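Local coordinates for protein pectate lyase (Bacillus, PDB 3VMV) that probably cleaves polygalacturonate, the backbone of pectin, as a secreted pectate lyase of polysaccharide lyase family 1, at residues A[168-179]-A[197-208]. Residues are numbered along the deposited sequence; the frame is centred on the assembly and turned at random.
Sequences SWNKFENHWKTM and HHNYFNNLNSRV. With SO4 (sulfate ion), chain C.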
loop_
_atom_site.group_PDB
_atom_site.type_symbol
_atom_site.label_atom_id
_atom_site.label_comp_id
_atom_site.label_asym_id
_atom_site.label_seq_id
_atom_site.Cartn_x
_atom_site.Cartn_y
_atom_site.Cartn_z
ATOM N N SER A 168 -3.140 -3.563 -5.180
ATOM C CA SER A 168 -4.114 -4.582 -5.580
ATOM C C SER A 168 -3.688 -5.986 -5.222
ATOM O O SER A 168 -2.524 -6.352 -5.326
ATOM C CB SER A 168 -4.365 -4.461 -7.092
ATOM O OG SER A 168 -3.178 -4.635 -7.849
ATOM N N TRP A 169 -4.669 -6.814 -4.862
ATOM C CA TRP A 169 -4.432 -8.260 -4.712
ATOM C C TRP A 169 -3.388 -8.640 -3.663
ATOM O O TRP A 169 -2.791 -9.694 -3.759
ATOM C CB TRP A 169 -4.082 -8.929 -6.067
ATOM C CG TRP A 169 -5.252 -8.814 -7.043
ATOM C CD1 TRP A 169 -5.345 -7.972 -8.133
ATOM C CD2 TRP A 169 -6.448 -9.622 -7.039
ATOM N NE1 TRP A 169 -6.539 -8.223 -8.802
ATOM C CE2 TRP A 169 -7.235 -9.204 -8.144
ATOM C CE3 TRP A 169 -6.931 -10.640 -6.201
ATOM C CZ2 TRP A 169 -8.495 -9.780 -8.442
ATOM C CZ3 TRP A 169 -8.181 -11.226 -6.513
ATOM C CH2 TRP A 169 -8.933 -10.772 -7.629
ATOM N N ASN A 170 -3.173 -7.778 -2.668
ATOM C CA ASN A 170 -2.173 -8.081 -1.655
ATOM C C ASN A 170 -2.812 -8.616 -0.412
ATOM O O ASN A 170 -4.015 -8.431 -0.192
ATOM C CB ASN A 170 -1.428 -6.796 -1.246
ATOM C CG ASN A 170 -0.786 -6.079 -2.427
ATOM O OD1 ASN A 170 0.245 -6.523 -2.935
ATOM N ND2 ASN A 170 -1.350 -4.916 -2.817
ATOM N N LYS A 171 -2.021 -9.257 0.434
ATOM C CA LYS A 171 -2.498 -9.568 1.798
ATOM C C LYS A 171 -1.731 -8.671 2.759
ATOM O O LYS A 171 -0.520 -8.521 2.627
ATOM C CB LYS A 171 -2.224 -11.013 2.157
ATOM C CG LYS A 171 -2.969 -12.012 1.245
ATOM C CD LYS A 171 -2.751 -13.446 1.767
ATOM C CE LYS A 171 -3.589 -14.446 0.946
ATOM N NZ LYS A 171 -3.434 -15.824 1.524
ATOM N N PHE A 172 -2.469 -8.022 3.667
ATOM C CA PHE A 172 -1.892 -7.231 4.763
ATOM C C PHE A 172 -2.418 -7.909 6.031
ATOM O O PHE A 172 -3.632 -7.943 6.260
ATOM C CB PHE A 172 -2.480 -5.811 4.753
ATOM C CG PHE A 172 -2.045 -4.943 3.604
ATOM C CD1 PHE A 172 -1.025 -4.002 3.792
ATOM C CD2 PHE A 172 -2.638 -5.058 2.340
ATOM C CE1 PHE A 172 -0.608 -3.160 2.774
ATOM C CE2 PHE A 172 -2.237 -4.220 1.312
ATOM C CZ PHE A 172 -1.190 -3.272 1.519
ATOM N N GLU A 173 -1.545 -8.448 6.881
ATOM C CA GLU A 173 -2.011 -9.225 8.002
ATOM C C GLU A 173 -1.123 -9.001 9.195
ATOM O O GLU A 173 0.050 -8.673 9.064
ATOM C CB GLU A 173 -1.971 -10.713 7.672
ATOM C CG GLU A 173 -2.756 -11.101 6.414
ATOM C CD GLU A 173 -2.976 -12.616 6.292
ATOM O OE1 GLU A 173 -2.474 -13.221 5.317
ATOM O OE2 GLU A 173 -3.671 -13.217 7.159
ATOM N N ASN A 174 -1.706 -9.218 10.362
ATOM C CA ASN A 174 -0.937 -9.341 11.607
ATOM C C ASN A 174 -0.046 -8.152 11.843
ATOM O O ASN A 174 1.194 -8.284 11.859
ATOM C CB ASN A 174 -0.114 -10.649 11.622
ATOM C CG ASN A 174 -0.966 -11.872 11.299
ATOM O OD1 ASN A 174 -2.126 -11.942 11.657
ATOM N ND2 ASN A 174 -0.357 -12.861 10.643
ATOM N N HIS A 175 -0.666 -7.002 12.039
ATOM C CA HIS A 175 0.122 -5.776 12.119
ATOM C C HIS A 175 -0.675 -4.712 12.850
ATOM O O HIS A 175 -1.884 -4.707 12.815
ATOM C CB HIS A 175 0.420 -5.313 10.692
ATOM C CG HIS A 175 1.486 -4.274 10.607
ATOM N ND1 HIS A 175 1.235 -2.924 10.522
ATOM C CD2 HIS A 175 2.831 -4.415 10.582
ATOM C CE1 HIS A 175 2.390 -2.278 10.454
ATOM N NE2 HIS A 175 3.367 -3.161 10.525
ATOM N N TRP A 176 0.008 -3.756 13.471
ATOM C CA TRP A 176 -0.660 -2.671 14.133
ATOM C C TRP A 176 -0.996 -1.510 13.166
ATOM O O TRP A 176 -2.177 -1.324 12.864
ATOM C CB TRP A 176 0.196 -2.131 15.288
ATOM C CG TRP A 176 0.299 -3.019 16.507
ATOM C CD1 TRP A 176 1.170 -4.063 16.710
ATOM C CD2 TRP A 176 -0.433 -2.876 17.714
ATOM N NE1 TRP A 176 0.992 -4.585 17.975
ATOM C CE2 TRP A 176 0.011 -3.878 18.608
ATOM C CE3 TRP A 176 -1.458 -2.007 18.123
ATOM C CZ2 TRP A 176 -0.524 -4.027 19.896
ATOM C CZ3 TRP A 176 -1.980 -2.146 19.405
ATOM C CH2 TRP A 176 -1.493 -3.150 20.279
ATOM N N LYS A 177 0.015 -0.767 12.685
ATOM C CA LYS A 177 -0.215 0.484 11.936
ATOM C C LYS A 177 -0.115 0.220 10.434
ATOM O O LYS A 177 0.960 0.310 9.828
ATOM C CB LYS A 177 0.779 1.577 12.356
ATOM C CG LYS A 177 0.851 1.809 13.861
ATOM C CD LYS A 177 1.924 2.896 14.196
ATOM C CE LYS A 177 3.341 2.449 13.831
ATOM N NZ LYS A 177 4.295 3.546 14.271
ATOM N N THR A 178 -1.241 -0.129 9.817
ATOM C CA THR A 178 -1.152 -0.817 8.516
ATOM C C THR A 178 -0.703 0.055 7.329
ATOM O O THR A 178 0.303 -0.272 6.683
ATOM C CB THR A 178 -2.475 -1.516 8.196
ATOM O OG1 THR A 178 -2.962 -2.191 9.369
ATOM C CG2 THR A 178 -2.298 -2.596 7.115
ATOM N N MET A 179 -1.422 1.143 7.048
ATOM C CA MET A 179 -1.176 1.936 5.844
ATOM C C MET A 179 -1.430 3.395 6.090
ATOM O O MET A 179 -2.469 3.781 6.653
ATOM C CB MET A 179 -2.141 1.516 4.740
ATOM C CG MET A 179 -1.943 0.105 4.283
ATOM S SD MET A 179 -2.997 -0.347 2.877
ATOM C CE MET A 179 -4.647 -0.018 3.501
ATOM N N HIS A 197 -7.684 -2.207 -4.334
ATOM C CA HIS A 197 -8.719 -3.178 -4.684
ATOM C C HIS A 197 -8.261 -4.601 -4.546
ATOM O O HIS A 197 -7.091 -4.942 -4.737
ATOM C CB HIS A 197 -9.307 -2.881 -6.109
ATOM C CG HIS A 197 -8.426 -3.279 -7.246
ATOM N ND1 HIS A 197 -8.490 -4.529 -7.836
ATOM C CD2 HIS A 197 -7.460 -2.599 -7.913
ATOM C CE1 HIS A 197 -7.601 -4.587 -8.820
ATOM N NE2 HIS A 197 -6.959 -3.430 -8.880
ATOM N N HIS A 198 -9.204 -5.459 -4.163
ATOM C CA HIS A 198 -8.943 -6.897 -4.034
ATOM C C HIS A 198 -7.842 -7.254 -3.067
ATOM O O HIS A 198 -7.169 -8.248 -3.240
ATOM C CB HIS A 198 -8.737 -7.544 -5.408
ATOM C CG HIS A 198 -9.985 -7.579 -6.231
ATOM N ND1 HIS A 198 -10.322 -6.579 -7.124
ATOM C CD2 HIS A 198 -11.016 -8.455 -6.232
ATOM C CE1 HIS A 198 -11.484 -6.879 -7.685
ATOM N NE2 HIS A 198 -11.919 -8.016 -7.171
ATOM N N ASN A 199 -7.674 -6.443 -2.033
ATOM C CA ASN A 199 -6.740 -6.828 -0.974
ATOM C C ASN A 199 -7.458 -7.532 0.159
ATOM O O ASN A 199 -8.661 -7.319 0.390
ATOM C CB ASN A 199 -6.053 -5.581 -0.377
ATOM C CG ASN A 199 -5.299 -4.769 -1.424
ATOM O OD1 ASN A 199 -4.222 -5.147 -1.876
ATOM N ND2 ASN A 199 -5.908 -3.639 -1.860
ATOM N N TYR A 200 -6.682 -8.296 0.911
ATOM C CA TYR A 200 -7.126 -8.894 2.156
ATOM C C TYR A 200 -6.468 -8.121 3.293
ATOM O O TYR A 200 -5.219 -8.029 3.329
ATOM C CB TYR A 200 -6.592 -10.313 2.190
ATOM C CG TYR A 200 -7.044 -11.212 3.313
ATOM C CD1 TYR A 200 -8.387 -11.285 3.709
ATOM C CD2 TYR A 200 -6.135 -12.054 3.951
ATOM C CE1 TYR A 200 -8.787 -12.161 4.707
ATOM C CE2 TYR A 200 -6.551 -12.914 4.951
ATOM C CZ TYR A 200 -7.854 -12.983 5.299
ATOM O OH TYR A 200 -8.298 -13.861 6.291
ATOM N N PHE A 201 -7.293 -7.535 4.162
ATOM C CA PHE A 201 -6.816 -6.771 5.327
ATOM C C PHE A 201 -7.250 -7.540 6.555
ATOM O O PHE A 201 -8.418 -7.502 6.912
ATOM C CB PHE A 201 -7.466 -5.387 5.323
ATOM C CG PHE A 201 -7.127 -4.531 4.101
ATOM C CD1 PHE A 201 -5.815 -4.126 3.827
ATOM C CD2 PHE A 201 -8.135 -4.066 3.264
ATOM C CE1 PHE A 201 -5.546 -3.307 2.716
ATOM C CE2 PHE A 201 -7.891 -3.207 2.197
ATOM C CZ PHE A 201 -6.576 -2.841 1.896
ATOM N N ASN A 202 -6.350 -8.247 7.237
ATOM C CA ASN A 202 -6.786 -9.216 8.243
ATOM C C ASN A 202 -5.920 -9.153 9.518
ATOM O O ASN A 202 -4.698 -9.169 9.445
ATOM C CB ASN A 202 -6.689 -10.623 7.625
ATOM C CG ASN A 202 -6.966 -11.704 8.623
ATOM O OD1 ASN A 202 -8.040 -11.740 9.222
ATOM N ND2 ASN A 202 -6.021 -12.620 8.776
ATOM N N ASN A 203 -6.581 -9.137 10.668
ATOM C CA ASN A 203 -5.884 -9.135 11.971
ATOM C C ASN A 203 -4.936 -7.937 12.102
ATOM O O ASN A 203 -3.702 -8.084 12.259
ATOM C CB ASN A 203 -5.188 -10.451 12.272
ATOM C CG ASN A 203 -4.690 -10.504 13.696
ATOM O OD1 ASN A 203 -5.406 -10.124 14.629
ATOM N ND2 ASN A 203 -3.483 -11.005 13.878
ATOM N N LEU A 204 -5.551 -6.746 12.037
ATOM C CA LEU A 204 -4.838 -5.468 12.039
ATOM C C LEU A 204 -5.394 -4.638 13.145
ATOM O O LEU A 204 -6.552 -4.818 13.534
ATOM C CB LEU A 204 -5.024 -4.717 10.702
ATOM C CG LEU A 204 -4.664 -5.568 9.475
ATOM C CD1 LEU A 204 -5.176 -4.821 8.245
ATOM C CD2 LEU A 204 -3.152 -5.829 9.383
ATOM N N ASN A 205 -4.614 -3.676 13.658
ATOM C CA ASN A 205 -5.205 -2.774 14.644
ATOM C C ASN A 205 -5.881 -1.541 14.030
ATOM O O ASN A 205 -7.013 -1.184 14.373
ATOM C CB ASN A 205 -4.164 -2.328 15.678
ATOM C CG ASN A 205 -4.804 -1.597 16.849
ATOM O OD1 ASN A 205 -4.487 -0.423 17.129
ATOM N ND2 ASN A 205 -5.704 -2.253 17.497
ATOM N N SER A 206 -5.154 -0.858 13.164
ATOM C CA SER A 206 -5.631 0.458 12.657
ATOM C C SER A 206 -4.973 0.850 11.356
ATOM O O SER A 206 -4.140 0.125 10.829
ATOM C CB SER A 206 -5.374 1.571 13.689
ATOM O OG SER A 206 -3.982 1.860 13.761
ATOM N N ARG A 207 -5.384 2.003 10.834
ATOM C CA ARG A 207 -4.823 2.602 9.613
ATOM C C ARG A 207 -5.056 1.734 8.398
ATOM O O ARG A 207 -4.106 1.196 7.806
ATOM C CB ARG A 207 -3.325 2.880 9.717
ATOM C CG ARG A 207 -2.883 3.778 10.870
ATOM C CD ARG A 207 -1.445 4.181 10.552
ATOM N NE ARG A 207 -0.877 5.053 11.593
ATOM C CZ ARG A 207 0.410 5.410 11.614
ATOM N NH1 ARG A 207 1.260 4.926 10.718
ATOM N NH2 ARG A 207 0.840 6.223 12.589
ATOM N N VAL A 208 -6.322 1.577 8.021
ATOM C CA VAL A 208 -6.649 0.718 6.868
ATOM C C VAL A 208 -7.450 1.411 5.765
ATOM O O VAL A 208 -8.558 0.961 5.400
ATOM C CB VAL A 208 -7.331 -0.614 7.312
ATOM C CG1 VAL A 208 -7.128 -1.692 6.263
ATOM C CG2 VAL A 208 -6.738 -1.099 8.642
HETATM S S SO4 C . -2.240 9.332 14.355
HETATM O O1 SO4 C . -2.277 10.762 13.963
HETATM O O2 SO4 C . -1.151 8.672 13.630
HETATM O O3 SO4 C . -2.039 9.233 15.800
HETATM O O4 SO4 C . -3.499 8.660 13.982
HETATM O O HOH W 1 1.068 2.985 8.553
HETATM O O HOH W 2 3.840 6.106 12.859
#
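Asn-199 OD1 accepts two hydrogen bonds from Asn-170, one from its backbone N (2.9 Å) and one from its ND2. The two amides lie side by side with planes only 7° apart; Asn-170 ND2 also donates to Ile-134 O and Asn-170 OD1 accepts from Asn-137 N, while Asn-199 N donates to Asn-221 OD1 and Asn-199 ND2 to Val-167 O. Asparagines aligned and hydrogen-bonded at a turn in this way, with strands 171-173 and 200-202 running parallel at 6°, are characteristic of successive coils of the right-handed parallel beta-helix of pectate lyases. Between these strands Phe-172 N donates to Tyr-200 O (2.8 Å) and Phe-172 O accepts from Asn-202 N. At the strand ends Asn-202 ND2 reaches the anti side of Glu-173 OE2 at 2.9 Å; at the corner Asn-203 ND2, which also serves Phe-143 O, makes a nearly straight bond to Asn-174 OD1 (2.8 Å, 174°). Ser-206 O takes both Thr-178 N and, at 3.0 Å, Thr-178 OG1. Just before the asparagine pair, the six-membered ring of Trp-169 forms an offset stack with His-198 (centroids 4.2 Å apart). With alanine in place of Trp-169, one face of the His-198 ring would probably lose its cover, despite the hydrogen bonds between the ND1 atoms of His-197 and His-198 and between His-198 NE2 and Gln-307 OE1. Arg-207 lays its guanidinium against Lys-177, whose NZ salt-bridges Asp-150 and Asp-153; two waters link the pair.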